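Side-chain contacts in DELTA1-pyrroline-2-carboxylate reductase (Thermococcus litoralis DSM 5473, PDB 6T3E), which probably catalyses the NAD(P)H-dependent reduction of Δ1-pyrroline-2-carboxylate to L-proline, as a member of the ornithine cyclodeaminase/mu-crystallin family: residues A120-M125 with L333-A338; I242-W247 with A252-S257. All coordinates share one frame; numbering follows the deposited sequence.

Contact 1: A120-M125 with L333-A338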
ATOM      1  N   ALA B 120       1.384 -15.362  -0.565  1.00 44.39           N
ATOM      2  CA  ALA B 120       1.311 -15.400  -2.010  1.00 41.36           C
ATOM      3  C   ALA B 120       0.080 -14.637  -2.489  1.00 40.06           C
ATOM      4  O   ALA B 120      -0.972 -14.674  -1.845  1.00 42.34           O
ATOM      5  CB  ALA B 120       1.250 -16.846  -2.504  1.00 33.92           C
ATOM      6  N   PRO B 121       0.176 -13.938  -3.610  1.00 38.15           N
ATOM      7  CA  PRO B 121      -1.007 -13.250  -4.144  1.00 37.29           C
ATOM      8  C   PRO B 121      -2.018 -14.262  -4.655  1.00 39.41           C
ATOM      9  O   PRO B 121      -1.672 -15.183  -5.396  1.00 46.36           O
ATOM     10  CB  PRO B 121      -0.441 -12.384  -5.275  1.00 33.96           C
ATOM     11  CG  PRO B 121       0.828 -13.067  -5.683  1.00 34.76           C
ATOM     12  CD  PRO B 121       1.378 -13.734  -4.433  1.00 36.90           C
ATOM     13  N   LEU B 122      -3.270 -14.100  -4.234  1.00 38.45           N
ATOM     14  CA  LEU B 122      -4.370 -14.964  -4.638  1.00 35.27           C
ATOM     15  C   LEU B 122      -5.169 -14.391  -5.804  1.00 37.88           C
ATOM     16  O   LEU B 122      -5.592 -15.138  -6.696  1.00 38.19           O
ATOM     17  CB  LEU B 122      -5.317 -15.198  -3.455  1.00 36.08           C
ATOM     18  CG  LEU B 122      -4.893 -16.093  -2.291  1.00 38.99           C
ATOM     19  CD1 LEU B 122      -6.009 -16.150  -1.248  1.00 41.63           C
ATOM     20  CD2 LEU B 122      -4.551 -17.480  -2.771  1.00 34.23           C
ATOM     21  N   ALA B 123      -5.400 -13.079  -5.816  1.00 34.40           N
ATOM     22  CA  ALA B 123      -6.279 -12.524  -6.833  1.00 40.20           C
ATOM     23  C   ALA B 123      -6.005 -11.043  -7.056  1.00 38.24           C
ATOM     24  O   ALA B 123      -5.635 -10.308  -6.136  1.00 36.11           O
ATOM     25  CB  ALA B 123      -7.757 -12.716  -6.463  1.00 38.54           C
ATOM     26  N   LEU B 124      -6.201 -10.622  -8.302  1.00 41.03           N
ATOM     27  CA  LEU B 124      -6.290  -9.217  -8.670  1.00 38.35           C
ATOM     28  C   LEU B 124      -7.690  -8.982  -9.212  1.00 35.71           C
ATOM     29  O   LEU B 124      -8.097  -9.642 -10.177  1.00 34.54           O
ATOM     30  CB  LEU B 124      -5.235  -8.843  -9.711  1.00 42.06           C
ATOM     31  CG  LEU B 124      -5.250  -7.347 -10.040  1.00 46.00           C
ATOM     32  CD1 LEU B 124      -4.467  -6.573  -8.997  1.00 44.04           C
ATOM     33  CD2 LEU B 124      -4.697  -7.102 -11.437  1.00 49.53           C
ATOM     34  N   MET B 125      -8.429  -8.059  -8.582  1.00 35.03           N
ATOM     35  CA  MET B 125      -9.820  -7.778  -8.918  1.00 38.90           C
ATOM     36  C   MET B 125     -10.002  -6.296  -9.207  1.00 40.55           C
ATOM     37  O   MET B 125      -9.334  -5.444  -8.612  1.00 38.80           O
ATOM     38  CB  MET B 125     -10.802  -8.144  -7.785  1.00 38.07           C
ATOM     39  CG  MET B 125     -10.379  -9.263  -6.880  1.00 45.98           C
ATOM     40  SD  MET B 125     -11.570  -9.485  -5.547  1.00 48.20           S
ATOM     41  CE  MET B 125     -11.779  -7.789  -5.136  1.00 45.84           C
ATOM     42  N   LEU B 333     -15.405 -11.811   0.194  1.00 43.87           N
ATOM     43  CA  LEU B 333     -16.767 -12.186  -0.171  1.00 46.47           C
ATOM     44  C   LEU B 333     -16.861 -12.475  -1.663  1.00 49.19           C
ATOM     45  O   LEU B 333     -17.385 -13.517  -2.079  1.00 50.26           O
ATOM     46  CB  LEU B 333     -17.716 -11.055   0.245  1.00 45.96           C
ATOM     47  CG  LEU B 333     -19.227 -11.133   0.093  1.00 47.75           C
ATOM     48  CD1 LEU B 333     -19.698 -10.582  -1.225  1.00 50.59           C
ATOM     49  CD2 LEU B 333     -19.672 -12.561   0.279  1.00 46.05           C
ATOM     50  N   ALA B 334     -16.376 -11.545  -2.485  1.00 47.62           N
ATOM     51  CA  ALA B 334     -16.465 -11.718  -3.926  1.00 46.94           C
ATOM     52  C   ALA B 334     -15.561 -12.843  -4.405  1.00 47.56           C
ATOM     53  O   ALA B 334     -15.944 -13.621  -5.286  1.00 58.19           O
ATOM     54  CB  ALA B 334     -16.112 -10.409  -4.624  1.00 49.32           C
ATOM     55  N   TYR B 335     -14.362 -12.951  -3.835  1.00 39.65           N
ATOM     56  CA  TYR B 335     -13.421 -13.980  -4.263  1.00 39.55           C
ATOM     57  C   TYR B 335     -13.967 -15.378  -4.000  1.00 49.03           C
ATOM     58  O   TYR B 335     -13.905 -16.256  -4.870  1.00 55.46           O
ATOM     59  CB  TYR B 335     -12.086 -13.779  -3.551  1.00 36.67           C
ATOM     60  CG  TYR B 335     -11.106 -14.911  -3.704  1.00 36.85           C
ATOM     61  CD1 TYR B 335     -10.403 -15.089  -4.889  1.00 39.91           C
ATOM     62  CD2 TYR B 335     -10.877 -15.808  -2.659  1.00 38.03           C
ATOM     63  CE1 TYR B 335      -9.495 -16.125  -5.037  1.00 42.95           C
ATOM     64  CE2 TYR B 335      -9.964 -16.843  -2.793  1.00 37.73           C
ATOM     65  CZ  TYR B 335      -9.278 -16.993  -3.987  1.00 42.84           C
ATOM     66  OH  TYR B 335      -8.366 -18.000  -4.139  1.00 43.78           O
ATOM     67  N   GLU B 336     -14.544 -15.595  -2.815  1.00 48.46           N
ATOM     68  CA  GLU B 336     -15.016 -16.934  -2.492  1.00 46.19           C
ATOM     69  C   GLU B 336     -16.262 -17.303  -3.292  1.00 45.70           C
ATOM     70  O   GLU B 336     -16.494 -18.487  -3.560  1.00 49.73           O
ATOM     71  CB  GLU B 336     -15.273 -17.045  -0.991  1.00 48.03           C
ATOM     72  CG  GLU B 336     -14.002 -17.147  -0.147  1.00 50.72           C
ATOM     73  CD  GLU B 336     -14.312 -17.263   1.334  1.00 56.71           C
ATOM     74  OE1 GLU B 336     -15.483 -17.545   1.671  1.00 59.98           O
ATOM     75  OE2 GLU B 336     -13.397 -17.072   2.163  1.00 59.50           O
ATOM     76  N   LYS B 337     -17.064 -16.320  -3.702  1.00 46.06           N
ATOM     77  CA  LYS B 337     -18.202 -16.631  -4.557  1.00 51.20           C
ATOM     78  C   LYS B 337     -17.751 -16.950  -5.976  1.00 54.38           C
ATOM     79  O   LYS B 337     -18.384 -17.767  -6.658  1.00 50.24           O
ATOM     80  CB  LYS B 337     -19.188 -15.469  -4.549  1.00 49.44           C
ATOM     81  CG  LYS B 337     -20.195 -15.556  -3.420  1.00 49.86           C
ATOM     82  CD  LYS B 337     -21.020 -14.288  -3.349  1.00 53.94           C
ATOM     83  CE  LYS B 337     -22.479 -14.612  -3.140  1.00 54.48           C
ATOM     84  NZ  LYS B 337     -23.190 -14.580  -4.442  1.00 54.15           N
ATOM     85  N   ALA B 338     -16.644 -16.347  -6.421  1.00 50.76           N
ATOM     86  CA  ALA B 338     -16.122 -16.665  -7.742  1.00 47.36           C
ATOM     87  C   ALA B 338     -15.671 -18.114  -7.807  1.00 46.24           C
ATOM     88  O   ALA B 338     -15.954 -18.816  -8.783  1.00 46.74           O
ATOM     89  CB  ALA B 338     -14.960 -15.735  -8.087  1.00 43.42           C
TER
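Tyr335 reaches from helix 324-341 onto strand 121-126, where its ring meets Leu122 and Ala123, two neighbours in sequence that both turn toward the helix. A regular strand would send adjacent side chains to opposite faces; here a classic beta bulge, in which Leu122 and Ala123 both face Leu113 of strand 107-114, puts them on the same side. The contact is thus a helix laid on a mixed sheet, with one aromatic residue spanning most of the gap. With CG anti to the backbone N (chi1 169°), the phenol stands out from the helix toward the sheet. Its two strand partners take different parts of it. The methyl of Ala123 approaches the ring obliquely, with CB 3.9 Å from Tyr335 CD1, and the small residue suits a place where the ring must come close to the strand backbone. Leu122 serves the far end: its side chain crosses that of Tyr335 at about a right angle, and Leu122 CD1 lies 4.3 Å from Tyr335 CE2. Because CG of Leu122 sits beside its backbone N (chi1 -72°), the fork opens toward the end of the phenol. Further along the strand Met125 also points toward the helix, but its approach is loose, with SD 4.7 Å from Ala334 CB. Leu26 and Leu113 add apolar contacts to the tyrosine from the flanking strands. On the other face of the sheet, Leu124 packs against Leu124 of the second subunit, so the strand lies between its own helix and the dimer partner. At the phenol end, both leucine methyls border the hydroxyl: Tyr335 OH is 4.1 Å from Leu122 CD2 and 4.2 Å from Leu122 CD1.

Contact 2: I242-W247 with A252-S257. With NAI (1,4-dihydronicotinamide adenine dinucleotide), chain F.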
ATOM      1  N   ILE B 242     -28.018  12.199   8.023  1.00 51.80           N
ATOM      2  CA  ILE B 242     -27.129  12.621   6.945  1.00 50.90           C
ATOM      3  C   ILE B 242     -26.023  11.592   6.781  1.00 46.29           C
ATOM      4  O   ILE B 242     -25.363  11.222   7.759  1.00 48.50           O
ATOM      5  CB  ILE B 242     -26.507  14.006   7.209  1.00 51.67           C
ATOM      6  CG1 ILE B 242     -27.522  14.948   7.854  1.00 56.71           C
ATOM      7  CG2 ILE B 242     -25.962  14.601   5.919  1.00 44.25           C
ATOM      8  CD1 ILE B 242     -28.665  15.300   6.949  1.00 59.21           C
ATOM      9  N   ASN B 243     -25.797  11.167   5.543  1.00 41.44           N
ATOM     10  CA  ASN B 243     -24.632  10.377   5.171  1.00 38.27           C
ATOM     11  C   ASN B 243     -23.769  11.220   4.243  1.00 38.95           C
ATOM     12  O   ASN B 243     -24.220  11.627   3.165  1.00 37.79           O
ATOM     13  CB  ASN B 243     -25.039   9.064   4.498  1.00 36.22           C
ATOM     14  CG  ASN B 243     -25.812   8.147   5.432  1.00 41.11           C
ATOM     15  OD1 ASN B 243     -25.332   7.789   6.506  1.00 45.43           O
ATOM     16  ND2 ASN B 243     -27.004   7.752   5.018  1.00 42.03           N
ATOM     17  N   SER B 244     -22.547  11.511   4.679  1.00 37.96           N
ATOM     18  CA  SER B 244     -21.612  12.336   3.924  1.00 38.36           C
ATOM     19  C   SER B 244     -20.357  11.521   3.647  1.00 38.65           C
ATOM     20  O   SER B 244     -19.665  11.099   4.581  1.00 37.78           O
ATOM     21  CB  SER B 244     -21.281  13.620   4.692  1.00 43.79           C
ATOM     22  OG  SER B 244     -20.331  14.408   3.999  1.00 47.39           O
ATOM     23  N   VAL B 245     -20.080  11.268   2.368  1.00 36.52           N
ATOM     24  CA  VAL B 245     -18.954  10.429   1.986  1.00 38.95           C
ATOM     25  C   VAL B 245     -17.935  11.174   1.141  1.00 38.04           C
ATOM     26  O   VAL B 245     -16.867  10.616   0.832  1.00 32.65           O
ATOM     27  CB  VAL B 245     -19.425   9.145   1.270  1.00 37.92           C
ATOM     28  CG1 VAL B 245     -20.631   8.568   1.995  1.00 35.75           C
ATOM     29  CG2 VAL B 245     -19.757   9.427  -0.177  1.00 42.77           C
ATOM     30  N   GLY B 246     -18.209  12.427   0.790  1.00 33.99           N
ATOM     31  CA  GLY B 246     -17.285  13.160  -0.046  1.00 28.33           C
ATOM     32  C   GLY B 246     -15.953  13.356   0.648  1.00 35.15           C
ATOM     33  O   GLY B 246     -15.865  13.403   1.878  1.00 32.30           O
ATOM     34  N   TRP B 247     -14.899  13.413  -0.164  1.00 36.48           N
ATOM     35  CA  TRP B 247     -13.555  13.665   0.329  1.00 37.88           C
ATOM     36  C   TRP B 247     -12.705  14.147  -0.838  1.00 38.24           C
ATOM     37  O   TRP B 247     -12.644  13.472  -1.866  1.00 33.61           O
ATOM     38  CB  TRP B 247     -12.951  12.400   0.951  1.00 39.07           C
ATOM     39  CG  TRP B 247     -11.552  12.615   1.402  1.00 42.86           C
ATOM     40  CD1 TRP B 247     -11.143  13.064   2.626  1.00 44.77           C
ATOM     41  CD2 TRP B 247     -10.367  12.421   0.627  1.00 40.84           C
ATOM     42  NE1 TRP B 247      -9.770  13.152   2.665  1.00 44.35           N
ATOM     43  CE2 TRP B 247      -9.269  12.762   1.451  1.00 42.67           C
ATOM     44  CE3 TRP B 247     -10.127  11.989  -0.680  1.00 38.21           C
ATOM     45  CZ2 TRP B 247      -7.950  12.683   1.009  1.00 41.70           C
ATOM     46  CZ3 TRP B 247      -8.827  11.914  -1.118  1.00 40.25           C
ATOM     47  CH2 TRP B 247      -7.747  12.265  -0.275  1.00 42.63           C
ATOM     48  N   ALA B 252     -10.709  20.276   2.111  1.00 44.39           N
ATOM     49  CA  ALA B 252     -11.991  20.362   1.436  1.00 45.23           C
ATOM     50  C   ALA B 252     -13.113  19.827   2.312  1.00 44.31           C
ATOM     51  O   ALA B 252     -12.904  18.950   3.157  1.00 45.13           O
ATOM     52  CB  ALA B 252     -11.957  19.592   0.111  1.00 47.57           C
ATOM     53  N   ARG B 253     -14.316  20.350   2.079  1.00 44.20           N
ATOM     54  CA  ARG B 253     -15.502  19.906   2.792  1.00 43.15           C
ATOM     55  C   ARG B 253     -16.728  20.264   1.973  1.00 42.55           C
ATOM     56  O   ARG B 253     -16.691  21.187   1.158  1.00 46.00           O
ATOM     57  CB  ARG B 253     -15.595  20.524   4.185  1.00 43.43           C
ATOM     58  CG  ARG B 253     -15.618  22.018   4.188  1.00 45.48           C
ATOM     59  CD  ARG B 253     -15.963  22.520   5.554  1.00 48.04           C
ATOM     60  NE  ARG B 253     -15.899  23.970   5.610  1.00 54.27           N
ATOM     61  CZ  ARG B 253     -16.228  24.681   6.680  1.00 58.10           C
ATOM     62  NH1 ARG B 253     -16.645  24.063   7.781  1.00 60.95           N
ATOM     63  NH2 ARG B 253     -16.143  26.003   6.648  1.00 57.72           N
ATOM     64  N   GLU B 254     -17.809  19.506   2.199  1.00 43.82           N
ATOM     65  CA  GLU B 254     -19.104  19.722   1.566  1.00 42.98           C
ATOM     66  C   GLU B 254     -20.184  20.102   2.573  1.00 42.99           C
ATOM     67  O   GLU B 254     -21.305  20.423   2.170  1.00 46.24           O
ATOM     68  CB  GLU B 254     -19.539  18.468   0.770  1.00 43.55           C
ATOM     69  CG  GLU B 254     -19.776  17.180   1.613  1.00 50.84           C
ATOM     70  CD  GLU B 254     -19.739  15.846   0.804  1.00 56.49           C
ATOM     71  OE1 GLU B 254     -20.039  15.829  -0.407  1.00 57.61           O
ATOM     72  OE2 GLU B 254     -19.403  14.796   1.395  1.00 58.30           O
ATOM     73  N   LEU B 255     -19.875  20.088   3.868  1.00 42.17           N
ATOM     74  CA  LEU B 255     -20.804  20.484   4.920  1.00 46.27           C
ATOM     75  C   LEU B 255     -20.242  21.701   5.634  1.00 46.20           C
ATOM     76  O   LEU B 255     -19.069  21.711   6.017  1.00 51.05           O
ATOM     77  CB  LEU B 255     -21.018  19.350   5.920  1.00 35.12           C
ATOM     78  CG  LEU B 255     -20.951  17.952   5.313  1.00 37.88           C
ATOM     79  CD1 LEU B 255     -20.912  16.884   6.406  1.00 34.95           C
ATOM     80  CD2 LEU B 255     -22.143  17.756   4.402  1.00 37.84           C
ATOM     81  N   ASP B 256     -21.076  22.712   5.845  1.00 50.49           N
ATOM     82  CA  ASP B 256     -20.600  23.859   6.603  1.00 53.83           C
ATOM     83  C   ASP B 256     -20.444  23.489   8.082  1.00 57.41           C
ATOM     84  O   ASP B 256     -20.859  22.420   8.541  1.00 58.46           O
ATOM     85  CB  ASP B 256     -21.527  25.062   6.414  1.00 54.84           C
ATOM     86  CG  ASP B 256     -22.883  24.886   7.073  1.00 60.10           C
ATOM     87  OD1 ASP B 256     -23.272  23.735   7.370  1.00 61.23           O
ATOM     88  OD2 ASP B 256     -23.572  25.913   7.279  1.00 65.07           O
ATOM     89  N   SER B 257     -19.789  24.380   8.824  1.00 59.98           N
ATOM     90  CA  SER B 257     -19.518  24.099  10.229  1.00 60.79           C
ATOM     91  C   SER B 257     -20.807  23.928  11.023  1.00 63.56           C
ATOM     92  O   SER B 257     -20.846  23.151  11.985  1.00 63.64           O
ATOM     93  CB  SER B 257     -18.660  25.215  10.817  1.00 57.44           C
ATOM     94  OG  SER B 257     -17.459  25.360  10.079  1.00 55.43           O
TER
HETATM   95  PA  NAI F 402     -18.182  11.545  -9.287  1.00 31.72           P
HETATM   96  O1A NAI F 402     -17.295  12.562  -9.958  1.00 29.19           O
HETATM   97  O2A NAI F 402     -18.507  10.425 -10.256  1.00 40.13           O
HETATM   98  O5B NAI F 402     -19.549  12.214  -8.661  1.00 33.81           O
HETATM   99  C5B NAI F 402     -19.337  13.436  -7.964  1.00 38.51           C
HETATM  100  C4B NAI F 402     -20.640  14.339  -8.110  1.00 42.55           C
HETATM  101  O4B NAI F 402     -20.560  15.371  -7.338  1.00 43.09           O
HETATM  102  C3B NAI F 402     -20.716  14.888  -9.554  1.00 43.60           C
HETATM  103  O3B NAI F 402     -21.886  14.487 -10.110  1.00 44.35           O
HETATM  104  C2B NAI F 402     -20.632  16.417  -9.371  1.00 38.88           C
HETATM  105  O2B NAI F 402     -21.390  17.132 -10.467  1.00 33.85           O
HETATM  106  C1B NAI F 402     -21.179  16.595  -8.202  1.00 42.64           C
HETATM  107  N9A NAI F 402     -20.813  17.852  -7.608  1.00 40.24           N
HETATM  108  C8A NAI F 402     -19.548  18.269  -7.503  1.00 38.55           C
HETATM  109  N7A NAI F 402     -19.567  19.459  -6.912  1.00 38.48           N
HETATM  110  C5A NAI F 402     -20.845  19.778  -6.648  1.00 38.73           C
HETATM  111  C6A NAI F 402     -21.390  20.889  -6.051  1.00 44.54           C
HETATM  112  N6A NAI F 402     -20.801  22.098  -5.507  1.00 47.56           N
HETATM  113  N1A NAI F 402     -22.709  20.986  -5.896  1.00 47.41           N
HETATM  114  C2A NAI F 402     -23.502  19.971  -6.321  1.00 48.92           C
HETATM  115  N3A NAI F 402     -22.963  18.873  -6.907  1.00 44.31           N
HETATM  116  C4A NAI F 402     -21.618  18.792  -7.071  1.00 38.15           C
HETATM  117  O3  NAI F 402     -17.306  10.968  -7.995  1.00 36.86           O
HETATM  118  PN  NAI F 402     -17.903   9.856  -6.907  1.00 35.12           P
HETATM  119  O1N NAI F 402     -17.249   8.544  -7.293  1.00 31.24           O
HETATM  120  O2N NAI F 402     -19.405   9.802  -6.946  1.00 33.90           O
HETATM  121  O5D NAI F 402     -17.443  10.286  -5.410  1.00 37.88           O
HETATM  122  C5D NAI F 402     -18.245  11.180  -4.731  1.00 38.37           C
HETATM  123  C4D NAI F 402     -17.499  11.621  -3.443  1.00 39.06           C
HETATM  124  O4D NAI F 402     -17.376  10.626  -2.586  1.00 36.66           O
HETATM  125  C3D NAI F 402     -16.067  12.051  -3.792  1.00 36.72           C
HETATM  126  O3D NAI F 402     -15.742  13.170  -3.049  1.00 36.34           O
HETATM  127  C2D NAI F 402     -15.183  10.882  -3.333  1.00 37.62           C
HETATM  128  O2D NAI F 402     -13.773  11.411  -3.067  1.00 25.91           O
HETATM  129  C1D NAI F 402     -15.803  10.470  -2.258  1.00 38.30           C
HETATM  130  N1N NAI F 402     -15.516   9.049  -2.003  1.00 42.26           N
HETATM  131  C2N NAI F 402     -15.288   8.564  -0.655  1.00 42.10           C
HETATM  132  C3N NAI F 402     -15.465   7.052  -0.338  1.00 37.87           C
HETATM  133  C7N NAI F 402     -15.870   6.717   1.124  1.00 35.60           C
HETATM  134  O7N NAI F 402     -16.075   7.614   1.854  1.00 38.91           O
HETATM  135  N7N NAI F 402     -15.993   5.310   1.568  1.00 33.93           N
HETATM  136  C4N NAI F 402     -15.866   6.080  -1.429  1.00 33.91           C
HETATM  137  C5N NAI F 402     -15.554   6.586  -2.844  1.00 32.76           C
HETATM  138  C6N NAI F 402     -15.456   8.101  -3.099  1.00 42.36           C
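The carboxylate of Glu254 grips Ser244 and Gly246 through one oxygen, OE2. Ser244 OG donates to Glu254 OE2 over 2.8 Å, arriving on the anti side and 34° out of the carboxylate plane; Gly246 N adds a weak, bent bond of 2.7 Å to Glu254 OE2 (128° at the hydrogen). The other oxygen, OE1, takes the backbone N of Thr224. A second flat group, the guanidinium of Arg253, has Asp256 CA over one face and Ser257 OG in plane at its edge, bonded to NH1. At the edge of the third, the Trp247 indole, lies the ribose hydroxyl O2D of the dinucleotide. Ser244 ends strand 241-244 of a parallel, Rossmann-type sheet; the others lie in the loop beyond it, up to Ser257, which begins helix 257-262. Glycine suits position 246, where the Glu254 carboxylate and the ribose both come close to the backbone. The next residue uses its backbone at both ends: Trp247 N donates to ribose O3D (3.0 Å), and Trp247 O accepts from O2D (2.6 Å). Glu254 is therefore second-shell to the cofactor. Its chain leaves with CG between backbone N and carbonyl carbon (chi1 64°), then runs extended to the strand end. Shortening this side chain to an alanine would remove the carboxylate, and is likely to leave Ser244 OG, Gly246 N and Thr224 N without it and the cofactor-binding turn freer to shift. Ser244 OG also bonds Lys319 NZ and so links it to Glu254, while Leu255 covers the serine with CD1 3.7 Å from Ser244 CB.

In the fold
Contacts 1 and 2 lie on opposite sides of the chain's centre, their own centres 33 Å apart and their nearest atoms about 19 Å, so they do not touch. Contact 2 falls within the long span of chain that contact 1 closes, because helix 324-341 returns to the mixed sheet after the parallel sheet is complete. The mixed sheet carrying contact 1 also meets the second subunit, whereas contact 2 belongs to the dinucleotide site. The pocket of the bound L-proline lies between the mixed sheet and the parallel-sheet domain, drawing Arg63, Met78 and Lys91 from strands of the one and Trp247 of contact 2 from the other.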